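Local coordinates for putative uncharacterized protein PH0186 (Pyrococcus horikoshii, PDB 2ZTS) that is of uncharacterised role but binds ADP and magnesium and probably works as a KaiC-like ATPase of the P-loop NTPase class, at residues 26-31 and 223-228. Sequence-based numbering, arbitrary orientation.
With ADP (adenosine-5'-diphosphate), chain D.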
loop_
_atom_site.group_PDB
_atom_site.type_symbol
_atom_site.label_atom_id
_atom_site.label_comp_id
_atom_site.label_asym_id
_atom_site.label_seq_id
_atom_site.Cartn_x
_atom_site.Cartn_y
_atom_site.Cartn_z
ATOM N N GLY C 26 -25.208 -12.492 -27.890
ATOM C CA GLY C 26 -25.863 -12.037 -26.656
ATOM C C GLY C 26 -25.460 -12.808 -25.439
ATOM O O GLY C 26 -24.631 -13.710 -25.552
ATOM N N PHE C 27 -25.985 -12.410 -24.267
ATOM C CA PHE C 27 -25.676 -13.072 -23.015
ATOM C C PHE C 27 -26.421 -14.415 -22.885
ATOM O O PHE C 27 -27.653 -14.439 -23.037
ATOM C CB PHE C 27 -26.097 -12.236 -21.805
ATOM C CG PHE C 27 -25.598 -10.843 -21.800
ATOM C CD1 PHE C 27 -24.244 -10.569 -21.558
ATOM C CD2 PHE C 27 -26.477 -9.777 -21.953
ATOM C CE1 PHE C 27 -23.778 -9.258 -21.487
ATOM C CE2 PHE C 27 -25.990 -8.434 -21.889
ATOM C CZ PHE C 27 -24.628 -8.200 -21.671
ATOM N N PRO C 28 -25.729 -15.501 -22.507
ATOM C CA PRO C 28 -26.451 -16.729 -22.166
ATOM C C PRO C 28 -27.539 -16.398 -21.161
ATOM O O PRO C 28 -27.301 -15.754 -20.114
ATOM C CB PRO C 28 -25.385 -17.642 -21.540
ATOM C CG PRO C 28 -24.069 -17.157 -22.007
ATOM C CD PRO C 28 -24.259 -15.658 -22.362
ATOM N N GLU C 29 -28.744 -16.865 -21.462
ATOM C CA GLU C 29 -29.885 -16.697 -20.572
ATOM C C GLU C 29 -29.578 -17.175 -19.157
ATOM O O GLU C 29 -29.007 -18.224 -18.948
ATOM C CB GLU C 29 -31.124 -17.441 -21.195
ATOM C CG GLU C 29 -32.433 -17.209 -20.472
ATOM C CD GLU C 29 -33.658 -17.832 -21.191
ATOM O OE1 GLU C 29 -33.505 -18.458 -22.284
ATOM O OE2 GLU C 29 -34.790 -17.667 -20.652
ATOM N N GLY C 30 -29.950 -16.389 -18.157
ATOM C CA GLY C 30 -29.733 -16.779 -16.786
ATOM C C GLY C 30 -28.400 -16.269 -16.178
ATOM O O GLY C 30 -28.204 -16.423 -14.974
ATOM N N THR C 31 -27.516 -15.676 -16.972
ATOM C CA THR C 31 -26.156 -15.237 -16.479
ATOM C C THR C 31 -26.221 -13.992 -15.585
ATOM O O THR C 31 -26.970 -13.095 -15.862
ATOM C CB THR C 31 -25.256 -14.835 -17.663
ATOM O OG1 THR C 31 -25.241 -15.854 -18.632
ATOM C CG2 THR C 31 -23.808 -14.769 -17.249
HETATM N N MSE C 223 -16.887 -14.370 -20.036
HETATM C CA MSE C 223 -18.322 -14.616 -20.291
HETATM C C MSE C 223 -18.526 -16.105 -20.395
HETATM O O MSE C 223 -17.984 -16.725 -21.292
HETATM C CB MSE C 223 -18.786 -13.945 -21.571
HETATM C CG MSE C 223 -20.302 -14.066 -21.871
HETATM SE SE MSE C 223 -21.349 -13.108 -20.475
HETATM C CE MSE C 223 -20.521 -11.296 -20.730
ATOM N N ARG C 224 -19.304 -16.674 -19.487
ATOM C CA ARG C 224 -19.466 -18.112 -19.473
ATOM C C ARG C 224 -20.140 -18.593 -20.765
ATOM O O ARG C 224 -20.840 -17.840 -21.423
ATOM C CB ARG C 224 -20.254 -18.554 -18.241
ATOM C CG ARG C 224 -21.780 -18.223 -18.296
ATOM C CD ARG C 224 -22.665 -19.290 -17.613
ATOM N NE ARG C 224 -24.073 -18.887 -17.650
ATOM C CZ ARG C 224 -25.056 -19.354 -16.874
ATOM N NH1 ARG C 224 -24.848 -20.334 -16.000
ATOM N NH2 ARG C 224 -26.277 -18.845 -17.022
ATOM N N GLU C 225 -19.845 -19.833 -21.139
ATOM C CA GLU C 225 -20.455 -20.504 -22.299
ATOM C C GLU C 225 -20.249 -19.743 -23.590
ATOM O O GLU C 225 -21.048 -19.852 -24.485
ATOM C CB GLU C 225 -21.983 -20.728 -22.086
ATOM C CG GLU C 225 -22.363 -21.540 -20.857
ATOM C CD GLU C 225 -23.874 -21.516 -20.511
ATOM O OE1 GLU C 225 -24.281 -20.708 -19.629
ATOM O OE2 GLU C 225 -24.666 -22.342 -21.082
ATOM N N THR C 226 -19.203 -18.941 -23.699
ATOM C CA THR C 226 -19.066 -18.114 -24.871
ATOM C C THR C 226 -17.617 -17.960 -25.267
ATOM O O THR C 226 -16.805 -17.594 -24.443
ATOM C CB THR C 226 -19.630 -16.704 -24.563
ATOM O OG1 THR C 226 -20.921 -16.803 -23.971
ATOM C CG2 THR C 226 -19.886 -15.927 -25.832
ATOM N N ARG C 227 -17.326 -18.147 -26.540
ATOM C CA ARG C 227 -16.043 -17.799 -27.152
ATOM C C ARG C 227 -16.215 -16.326 -27.496
ATOM O O ARG C 227 -16.665 -16.009 -28.595
ATOM C CB ARG C 227 -15.779 -18.696 -28.420
ATOM C CG ARG C 227 -14.353 -18.660 -29.140
ATOM C CD ARG C 227 -13.951 -20.050 -29.832
ATOM N NE ARG C 227 -12.631 -20.230 -30.509
ATOM C CZ ARG C 227 -11.394 -20.158 -29.947
ATOM N NH1 ARG C 227 -11.218 -19.829 -28.674
ATOM N NH2 ARG C 227 -10.303 -20.395 -30.682
ATOM N N HIS C 228 -15.917 -15.452 -26.535
ATOM C CA HIS C 228 -16.033 -13.970 -26.712
ATOM C C HIS C 228 -14.719 -13.402 -27.185
ATOM O O HIS C 228 -13.684 -13.911 -26.860
ATOM C CB HIS C 228 -16.448 -13.203 -25.411
ATOM C CG HIS C 228 -15.551 -13.457 -24.229
ATOM N ND1 HIS C 228 -14.188 -13.511 -24.318
ATOM C CD2 HIS C 228 -15.833 -13.671 -22.926
ATOM C CE1 HIS C 228 -13.670 -13.779 -23.130
ATOM N NE2 HIS C 228 -14.651 -13.890 -22.268
HETATM P PB ADP D . -11.956 -18.643 -14.170
HETATM O O1B ADP D . -10.506 -18.428 -13.841
HETATM O O2B ADP D . -12.765 -17.393 -13.824
HETATM O O3B ADP D . -12.453 -19.732 -13.263
HETATM P PA ADP D . -13.134 -19.952 -16.406
HETATM O O1A ADP D . -12.487 -21.312 -16.395
HETATM O O2A ADP D . -14.401 -19.772 -15.609
HETATM O O3A ADP D . -12.095 -18.847 -15.751
HETATM O "O5'" ADP D . -13.114 -19.539 -17.938
HETATM C "C5'" ADP D . -14.270 -19.106 -18.572
HETATM C "C4'" ADP D . -13.831 -18.517 -19.886
HETATM O "O4'" ADP D . -13.591 -19.522 -20.847
HETATM C "C3'" ADP D . -14.871 -17.559 -20.432
HETATM O "O3'" ADP D . -14.592 -16.308 -19.910
HETATM C "C2'" ADP D . -14.612 -17.663 -21.897
HETATM O "O2'" ADP D . -13.634 -16.789 -22.342
HETATM C "C1'" ADP D . -14.082 -19.073 -22.089
HETATM N N9 ADP D . -15.184 -19.941 -22.511
HETATM C C8 ADP D . -16.247 -20.371 -21.740
HETATM N N7 ADP D . -17.029 -21.173 -22.508
HETATM C C5 ADP D . -16.478 -21.226 -23.739
HETATM C C6 ADP D . -16.892 -21.904 -24.873
HETATM N N6 ADP D . -17.816 -22.850 -24.721
HETATM N N1 ADP D . -16.098 -21.808 -25.995
HETATM C C2 ADP D . -14.926 -21.030 -25.980
HETATM N N3 ADP D . -14.521 -20.340 -24.832
HETATM C C4 ADP D . -15.306 -20.461 -23.749
#
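Phe-27 meets selenomethionine Met-223 where two type II beta turns, Pro-28 to Thr-31 and Met-223 to Thr-226, lie against each other in this KaiC-like P-loop fold. The second turn begins at the last residue of strand 214-223 and touches a nucleotide whose phosphates are gripped by Gly-40, Lys-43 and Thr-44 of the second subunit, so this turn forms part of an ADP site shared between two subunits. The Phe-27 contact is Met-aromatic and edge-on: SE lies 84° off the ring normal, and CE sits 3.9 Å from CD1 of Phe-27, near the ring plane. CG of Met-223 runs anti to its backbone N (chi1 -176°), and bends at the next two torsions bring the methyl to that edge. Pro-28 then sets its ring on the second turn, with CG 3.4 Å from the carbonyl O of Arg-224 and 3.7 Å from OG1 of Thr-226. That hydroxyl itself donates to Arg-224 O within the same turn. Beyond Gly-30, where a CB would be jammed against the carbonyl O of Glu-29, Thr-31 closes the first turn: its N and OG1 both bond Pro-28 O from one face of the carbonyl plane. OG1, at the edge of the Arg-224 guanidinium and near its plane, also takes a weak, bent bond from NE (3.4 Å, 144°). A valine at Thr-31 would probably leave Pro-28 O without its hydroxyl donor and Arg-224 NE without this weak acceptor. Glu-77 of the second subunit pairs with NH1 of Arg-224, and Arg-76 there with Glu-225. Within the second turn, Glu-225 OE1, 2.7 Å from Arg-224 NE, sits off to one side of the flat group, so the attraction is electrostatic rather than a hydrogen bond. On the nucleotide side, Met-223 N donates to the ribose O3' of ADP at 3.0 Å.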